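Local coordinates for SnoaL-like polyketide cyclase (Agrobacterium tumefaciens str. C58, PDB 3EHC), which is of unknown function but probably adopts the NTF2-like fold of SnoaL-like polyketide cyclases and may cyclise or otherwise process a small molecule, at residues Ile8-Ala11 with Tyr12-Ser15; Asp14-His18 with Gln19-Glu23; Leu89-Gly93 with Arg94-Phe98. All blocks are in the same frame, centred on the assembly; numbering follows the deposited sequence.

Contact 1. Residues Ile8-Ala11 with Tyr12-Ser15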
loop_
_atom_site.group_PDB
_atom_site.type_symbol
_atom_site.label_atom_id
_atom_site.label_comp_id
_atom_site.label_asym_id
_atom_site.label_seq_id
_atom_site.Cartn_x
_atom_site.Cartn_y
_atom_site.Cartn_z
ATOM N N ILE B 8 17.706 8.807 -3.887
ATOM C CA ILE B 8 17.223 9.894 -3.011
ATOM C C ILE B 8 16.388 9.284 -1.846
ATOM O O ILE B 8 16.602 9.609 -0.673
ATOM C CB ILE B 8 16.412 10.950 -3.806
ATOM C CG1 ILE B 8 17.266 11.528 -4.951
ATOM C CG2 ILE B 8 15.949 12.046 -2.889
ATOM C CD1 ILE B 8 16.503 12.271 -6.018
ATOM N N TYR B 9 15.491 8.357 -2.193
ATOM C CA TYR B 9 14.634 7.714 -1.232
ATOM C C TYR B 9 15.399 6.899 -0.188
ATOM O O TYR B 9 15.100 6.999 0.997
ATOM C CB TYR B 9 13.615 6.814 -1.936
ATOM C CG TYR B 9 12.584 6.268 -0.983
ATOM C CD1 TYR B 9 11.725 7.132 -0.303
ATOM C CD2 TYR B 9 12.455 4.891 -0.753
ATOM C CE1 TYR B 9 10.775 6.651 0.582
ATOM C CE2 TYR B 9 11.498 4.397 0.140
ATOM C CZ TYR B 9 10.654 5.294 0.798
ATOM O OH TYR B 9 9.685 4.860 1.671
ATOM N N LEU B 10 16.356 6.081 -0.625
ATOM C CA LEU B 10 17.132 5.276 0.309
ATOM C C LEU B 10 17.989 6.170 1.226
ATOM O O LEU B 10 18.171 5.827 2.390
ATOM C CB LEU B 10 17.956 4.205 -0.416
ATOM C CG LEU B 10 17.200 3.055 -1.099
ATOM C CD1 LEU B 10 18.161 2.093 -1.760
ATOM C CD2 LEU B 10 16.338 2.289 -0.142
ATOM N N ALA B 11 18.461 7.320 0.714
ATOM C CA ALA B 11 19.174 8.318 1.527
ATOM C C ALA B 11 18.211 8.950 2.550
ATOM O O ALA B 11 18.577 9.198 3.685
ATOM C CB ALA B 11 19.832 9.389 0.638
ATOM N N TYR B 12 16.967 9.181 2.145
ATOM C CA TYR B 12 15.918 9.693 3.053
ATOM C C TYR B 12 15.650 8.720 4.197
ATOM O O TYR B 12 15.601 9.125 5.363
ATOM C CB TYR B 12 14.629 10.003 2.260
ATOM C CG TYR B 12 13.330 10.091 3.045
ATOM C CD1 TYR B 12 13.062 11.158 3.883
ATOM C CD2 TYR B 12 12.345 9.118 2.895
ATOM C CE1 TYR B 12 11.850 11.246 4.587
ATOM C CE2 TYR B 12 11.154 9.181 3.600
ATOM C CZ TYR B 12 10.901 10.253 4.439
ATOM O OH TYR B 12 9.698 10.310 5.144
ATOM N N LEU B 13 15.517 7.439 3.863
ATOM C CA LEU B 13 15.286 6.396 4.872
ATOM C C LEU B 13 16.471 6.275 5.808
ATOM O O LEU B 13 16.285 6.046 7.013
ATOM C CB LEU B 13 14.979 5.028 4.226
ATOM C CG LEU B 13 13.673 4.860 3.453
ATOM C CD1 LEU B 13 13.486 3.408 3.054
ATOM C CD2 LEU B 13 12.476 5.404 4.229
ATOM N N ASP B 14 17.677 6.429 5.256
ATOM C CA ASP B 14 18.874 6.451 6.078
ATOM C C ASP B 14 18.875 7.562 7.113
ATOM O O ASP B 14 19.243 7.332 8.255
ATOM C CB ASP B 14 20.139 6.582 5.243
ATOM C CG ASP B 14 21.032 5.409 5.423
ATOM O OD1 ASP B 14 20.591 4.328 4.942
ATOM O OD2 ASP B 14 22.115 5.565 6.068
ATOM N N SER B 15 18.491 8.767 6.699
ATOM C CA SER B 15 18.423 9.890 7.635
ATOM C C SER B 15 17.370 9.618 8.718
ATOM O O SER B 15 17.574 9.946 9.883
ATOM C CB SER B 15 18.184 11.244 6.925
ATOM O OG SER B 15 16.823 11.485 6.610
HETATM O O HOH W 1 18.320 3.549 3.802
#
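Tyr9 and Leu13, one helical turn apart, form the apolar centre of this stretch of helix 5-17. Leu13 lies over one face of the phenol ring, its CG 4.2 Å from the centroid of the Tyr9 ring in a CH-pi contact displaced toward the rim. The two methyls reach past the rim, CD1 beside Tyr9 CE2 (3.7 Å) and CD2 near CZ and OH. Elsewhere, Tyr9 CE1 comes in at the edge of the Tyr12 ring, 3.7 Å from Tyr12 CD2, the two planes inclined at 36°. Both tyrosines hold CG anti to the backbone N (chi1 -172° for Tyr9, 160° for Tyr12), which sends the rings off the same flank of the helix. Leu72, Ala74 and Leu76 of strand 71-80 pack against Tyr9, and the hydroxyls of Tyr9 and Tyr12 reach Tyr104 and Tyr44 by hydrogen bonds.

Around this centre run the regular i to i+4 backbone bonds, such as Leu13 N to Tyr9 O at 2.9 Å. Ser15 OG turns back to donate to Tyr12 O at 2.9 Å. On the exposed flank, a water donates to Leu10 O and to Asp14 OD1, each at 2.7 Å, and so joins a main-chain carbonyl to a carboxylate one turn on. An N-terminal helix packed on a mixed sheet is consistent with the NTF2-like (SnoaL) fold. The chemistry is that of an amphipathic helix: Tyr9 and Leu13 face strand 71-80, Tyr12 turns to Phe27 and to Tyr44 of helix 40-54, and Leu10 shares the outer side with Asp14 and the water.

Contact 2. Residues Asp14-His18 with Gln19-Glu23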
loop_
_atom_site.group_PDB
_atom_site.type_symbol
_atom_site.label_atom_id
_atom_site.label_comp_id
_atom_site.label_asym_id
_atom_site.label_seq_id
_atom_site.Cartn_x
_atom_site.Cartn_y
_atom_site.Cartn_z
ATOM N N ASP B 14 17.677 6.429 5.256
ATOM C CA ASP B 14 18.874 6.451 6.078
ATOM C C ASP B 14 18.875 7.562 7.113
ATOM O O ASP B 14 19.243 7.332 8.255
ATOM C CB ASP B 14 20.139 6.582 5.243
ATOM C CG ASP B 14 21.032 5.409 5.423
ATOM O OD1 ASP B 14 20.591 4.328 4.942
ATOM O OD2 ASP B 14 22.115 5.565 6.068
ATOM N N SER B 15 18.491 8.767 6.699
ATOM C CA SER B 15 18.423 9.890 7.635
ATOM C C SER B 15 17.370 9.618 8.718
ATOM O O SER B 15 17.574 9.946 9.883
ATOM C CB SER B 15 18.184 11.244 6.925
ATOM O OG SER B 15 16.823 11.485 6.610
ATOM N N LEU B 16 16.252 9.012 8.328
ATOM C CA LEU B 16 15.181 8.641 9.260
ATOM C C LEU B 16 15.683 7.642 10.301
ATOM O O LEU B 16 15.387 7.774 11.492
ATOM C CB LEU B 16 13.972 8.076 8.504
ATOM C CG LEU B 16 12.729 8.938 8.222
ATOM C CD1 LEU B 16 13.030 10.371 7.800
ATOM C CD2 LEU B 16 11.829 8.246 7.177
ATOM N N ASN B 17 16.459 6.657 9.851
ATOM C CA ASN B 17 17.030 5.655 10.752
ATOM C C ASN B 17 18.042 6.201 11.736
ATOM O O ASN B 17 18.215 5.635 12.805
ATOM C CB ASN B 17 17.621 4.493 9.969
ATOM C CG ASN B 17 16.563 3.622 9.378
ATOM O OD1 ASN B 17 15.442 3.564 9.872
ATOM N ND2 ASN B 17 16.899 2.947 8.312
ATOM N N HIS B 18 18.720 7.288 11.376
ATOM C CA HIS B 18 19.584 7.988 12.310
ATOM C C HIS B 18 18.848 9.137 13.013
ATOM O O HIS B 18 19.467 9.898 13.760
ATOM C CB HIS B 18 20.836 8.488 11.605
ATOM C CG HIS B 18 21.736 7.390 11.133
ATOM N ND1 HIS B 18 21.680 6.877 9.851
ATOM C CD2 HIS B 18 22.728 6.716 11.767
ATOM C CE1 HIS B 18 22.595 5.931 9.719
ATOM N NE2 HIS B 18 23.247 5.815 10.865
ATOM N N GLN B 19 17.532 9.245 12.796
ATOM C CA GLN B 19 16.700 10.321 13.363
ATOM C C GLN B 19 17.293 11.722 13.122
ATOM O O GLN B 19 17.226 12.587 13.999
ATOM C CB GLN B 19 16.446 10.082 14.858
ATOM C CG GLN B 19 15.800 8.718 15.161
ATOM C CD GLN B 19 15.231 8.626 16.565
ATOM O OE1 GLN B 19 14.534 9.524 17.034
ATOM N NE2 GLN B 19 15.509 7.522 17.233
ATOM N N ALA B 20 17.868 11.919 11.929
ATOM C CA ALA B 20 18.529 13.172 11.545
ATOM C C ALA B 20 17.499 14.111 10.889
ATOM O O ALA B 20 17.523 14.324 9.677
ATOM C CB ALA B 20 19.717 12.891 10.585
ATOM N N PHE B 21 16.606 14.672 11.708
ATOM C CA PHE B 21 15.483 15.494 11.220
ATOM C C PHE B 21 15.810 16.959 10.937
ATOM O O PHE B 21 14.990 17.659 10.348
ATOM C CB PHE B 21 14.295 15.437 12.187
ATOM C CG PHE B 21 13.821 14.043 12.482
ATOM C CD1 PHE B 21 13.802 13.066 11.481
ATOM C CD2 PHE B 21 13.380 13.703 13.763
ATOM C CE1 PHE B 21 13.382 11.783 11.767
ATOM C CE2 PHE B 21 12.949 12.406 14.053
ATOM C CZ PHE B 21 12.951 11.454 13.062
ATOM N N ASP B 22 16.990 17.421 11.351
ATOM C CA ASP B 22 17.484 18.732 10.941
ATOM C C ASP B 22 17.740 18.732 9.437
ATOM O O ASP B 22 17.651 19.765 8.788
ATOM C CB ASP B 22 18.786 19.097 11.669
ATOM C CG ASP B 22 18.608 19.235 13.176
ATOM O OD1 ASP B 22 17.600 18.744 13.717
ATOM O OD2 ASP B 22 19.485 19.838 13.820
ATOM N N GLU B 23 18.066 17.553 8.903
ATOM C CA GLU B 23 18.331 17.352 7.468
ATOM C C GLU B 23 17.059 17.132 6.623
ATOM O O GLU B 23 17.154 17.041 5.398
ATOM C CB GLU B 23 19.255 16.120 7.271
ATOM C CG GLU B 23 20.494 16.080 8.187
#
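Gln19 and Ala20 turn back onto the last turn of helix 5-17 through two main-chain hydrogen bonds. Ala20 N donates to Ser15 O at 2.9 Å, nearly straight at 170°. Gln19 N donates to Leu16 O, also at 2.9 Å, but this bond is more bent and its donor lies well above the plane of that carbonyl. The pair, one bond enclosing the other, depends on the backbone: His18 already departs from helical angles, and the positive phi of Gln19 (50°) completes the reversal.

A side-chain bond within 14-18 adds to this main-chain network. His18 folds back along the helix with CG anti to its carbonyl carbon (chi1 -67°), and ND1 donates to Asp14 O at 2.9 Å. His18 N, at 3.2 Å, reaches the same Asp14 O from the opposite face of the carbonyl plane, leaving that oxygen gripped by both the backbone and the ring of one residue. ND1 therefore carries a proton in this arrangement.

Apolar contact across the turn is lighter. Leu16 CD1 stands at the edge of the Phe21 ring, 4.2 Å from CE1, and Ala20 CB sits 4.3 Å from Ser15 CB. Phe21 also lies against Val49 and Phe52 of helix 40-54, and Leu16 against Leu48, so the leucine and the phenylalanine carry the turn onto that helix. Asn17 OD1 accepts from Phe60 N, tying the helix end to a loop.

The 6→1 and 5→2 bonds, with Gln19 as C-prime residue, define a Schellman motif; an inverse gamma turn centred on Ala20 follows as the chain leaves the helix.

Contact 3. Residues Leu89-Gly93 with Arg94-Phe98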
loop_
_atom_site.group_PDB
_atom_site.type_symbol
_atom_site.label_atom_id
_atom_site.label_comp_id
_atom_site.label_asym_id
_atom_site.label_seq_id
_atom_site.Cartn_x
_atom_site.Cartn_y
_atom_site.Cartn_z
ATOM N N LEU B 89 -4.636 0.129 18.850
ATOM C CA LEU B 89 -4.470 -1.225 19.317
ATOM C C LEU B 89 -3.575 -1.198 20.560
ATOM O O LEU B 89 -2.555 -0.518 20.550
ATOM C CB LEU B 89 -3.800 -2.065 18.232
ATOM C CG LEU B 89 -4.637 -2.258 16.977
ATOM C CD1 LEU B 89 -3.837 -3.031 15.891
ATOM C CD2 LEU B 89 -5.968 -2.943 17.387
ATOM N N PRO B 90 -3.951 -1.926 21.643
ATOM C CA PRO B 90 -3.086 -1.942 22.826
ATOM C C PRO B 90 -1.847 -2.846 22.696
ATOM O O PRO B 90 -1.734 -3.853 23.379
ATOM C CB PRO B 90 -4.042 -2.355 23.957
ATOM C CG PRO B 90 -5.076 -3.153 23.297
ATOM C CD PRO B 90 -5.174 -2.712 21.858
ATOM N N VAL B 91 -0.929 -2.490 21.793
ATOM C CA VAL B 91 0.247 -3.296 21.528
ATOM C C VAL B 91 1.101 -3.433 22.797
ATOM O O VAL B 91 1.556 -4.518 23.134
ATOM C CB VAL B 91 1.096 -2.735 20.380
ATOM C CG1 VAL B 91 2.363 -3.583 20.170
ATOM C CG2 VAL B 91 0.257 -2.709 19.111
ATOM N N ASN B 92 1.299 -2.321 23.498
ATOM C CA ASN B 92 1.794 -2.342 24.852
ATOM C C ASN B 92 3.116 -3.104 25.021
ATOM O O ASN B 92 3.241 -3.980 25.893
ATOM C CB ASN B 92 0.754 -2.976 25.800
ATOM C CG ASN B 92 -0.369 -2.054 26.129
ATOM O OD1 ASN B 92 -0.272 -0.853 25.929
ATOM N ND2 ASN B 92 -1.450 -2.603 26.634
ATOM N N GLY B 93 4.092 -2.769 24.186
ATOM C CA GLY B 93 5.448 -3.270 24.348
ATOM C C GLY B 93 5.701 -4.626 23.752
ATOM O O GLY B 93 6.754 -5.199 23.924
ATOM N N ARG B 94 4.742 -5.157 23.020
ATOM C CA ARG B 94 4.983 -6.395 22.286
ATOM C C ARG B 94 5.571 -6.089 20.908
ATOM O O ARG B 94 5.187 -5.125 20.228
ATOM C CB ARG B 94 3.718 -7.222 22.161
ATOM C CG ARG B 94 3.378 -7.985 23.418
ATOM C CD ARG B 94 1.992 -8.541 23.302
ATOM N NE ARG B 94 1.034 -7.463 23.369
ATOM C CZ ARG B 94 -0.274 -7.601 23.241
ATOM N NH1 ARG B 94 -0.840 -8.779 23.041
ATOM N NH2 ARG B 94 -1.028 -6.527 23.339
ATOM N N ARG B 95 6.487 -6.952 20.498
ATOM C CA ARG B 95 7.085 -6.889 19.172
ATOM C C ARG B 95 6.122 -7.372 18.086
ATOM O O ARG B 95 5.528 -8.456 18.204
ATOM C CB ARG B 95 8.352 -7.751 19.118
ATOM C CG ARG B 95 8.984 -7.811 17.724
ATOM C CD ARG B 95 10.373 -8.419 17.759
ATOM N NE ARG B 95 11.309 -7.374 18.180
ATOM C CZ ARG B 95 12.304 -6.869 17.445
ATOM N NH1 ARG B 95 12.544 -7.349 16.227
ATOM N NH2 ARG B 95 13.104 -5.903 17.941
ATOM N N VAL B 96 5.972 -6.582 17.023
ATOM C CA VAL B 96 5.007 -6.892 15.975
ATOM C C VAL B 96 5.644 -6.594 14.634
ATOM O O VAL B 96 6.535 -5.774 14.537
ATOM C CB VAL B 96 3.661 -6.100 16.148
ATOM C CG1 VAL B 96 2.813 -6.626 17.384
ATOM C CG2 VAL B 96 3.918 -4.599 16.238
ATOM N N GLN B 97 5.217 -7.325 13.608
ATOM C CA GLN B 97 5.682 -7.131 12.250
ATOM C C GLN B 97 4.499 -6.701 11.374
ATOM O O GLN B 97 3.422 -7.288 11.423
ATOM C CB GLN B 97 6.310 -8.390 11.656
ATOM C CG GLN B 97 7.568 -8.869 12.340
ATOM C CD GLN B 97 7.231 -9.638 13.581
ATOM O OE1 GLN B 97 6.276 -10.392 13.578
ATOM N NE2 GLN B 97 7.987 -9.429 14.662
ATOM N N PHE B 98 4.698 -5.661 10.599
ATOM C CA PHE B 98 3.674 -5.201 9.683
ATOM C C PHE B 98 4.313 -4.404 8.571
ATOM O O PHE B 98 5.406 -3.874 8.721
ATOM C CB PHE B 98 2.664 -4.310 10.413
ATOM C CG PHE B 98 3.280 -3.115 11.078
ATOM C CD1 PHE B 98 3.795 -3.210 12.353
ATOM C CD2 PHE B 98 3.328 -1.896 10.439
ATOM C CE1 PHE B 98 4.375 -2.132 12.959
ATOM C CE2 PHE B 98 3.894 -0.814 11.054
ATOM C CZ PHE B 98 4.422 -0.928 12.318
#
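Val91 and Val96 provide the buried, packed side of this contact. Val91 holds CG1 anti to its backbone N (chi1 178°), directing that methyl across the turn to Val96 CG1 at 4.2 Å and to within 3.2 Å of Arg94 O. Pro82 borders both valines.

The other side is exposed, yet well bonded. The side chain of Arg94, last residue of the type I' turn Val91-Arg94, curls back over it to grip Val91 O. Three donors from this one residue converge on that oxygen: the backbone N at 3.3 Å closes the turn, NE bonds at 3.0 Å, and NH2 at 3.3 Å. The oxygen lies near the guanidinium plane, approached side-on by NE and NH2. A bend at chi3 (-70°) brings the group round, and NH2 makes a further, weak bond to Pro90 O at 2.8 Å. Several polar ties thus limit the rotation of the guanidinium. Asn92 and Gly93, both with positive phi, form the exposed corner. Arg95 leaves the turn pointing away from 89-93, and its NH1 forms a salt bridge with Asp79.

The type I' turn joins strands of different sheets, the weakly bonded 89-90, which pairs with 85-86, and 96-107 of the main sheet. Val96 and Phe98 pair through their backbones with Cys80 and Phe78 of strand 71-80, while Leu89, Arg94 and Val96 rest against helix 120-127.

From the N terminus, contact 1 runs along the middle of helix 5-17 and closes no loop beyond successive helical turns. Contact 2 overlaps it at Asp14 and Ser15 and ends the same helix, sending the chain out toward strand 28-29; their centres are about 8 Å apart. Much later, contact 3 closes the tight turn that leads into strand 96-107. Contacts 1 and 2 overlap, contact 3 follows in series, and none crosses another. Contact 1 sets the helix on the sheet, contact 2 joins its end to helix 40-54, and contact 3, centred about 25 Å from the centre of contact 1 across the chain's centre, links the sheet to helix 120-127.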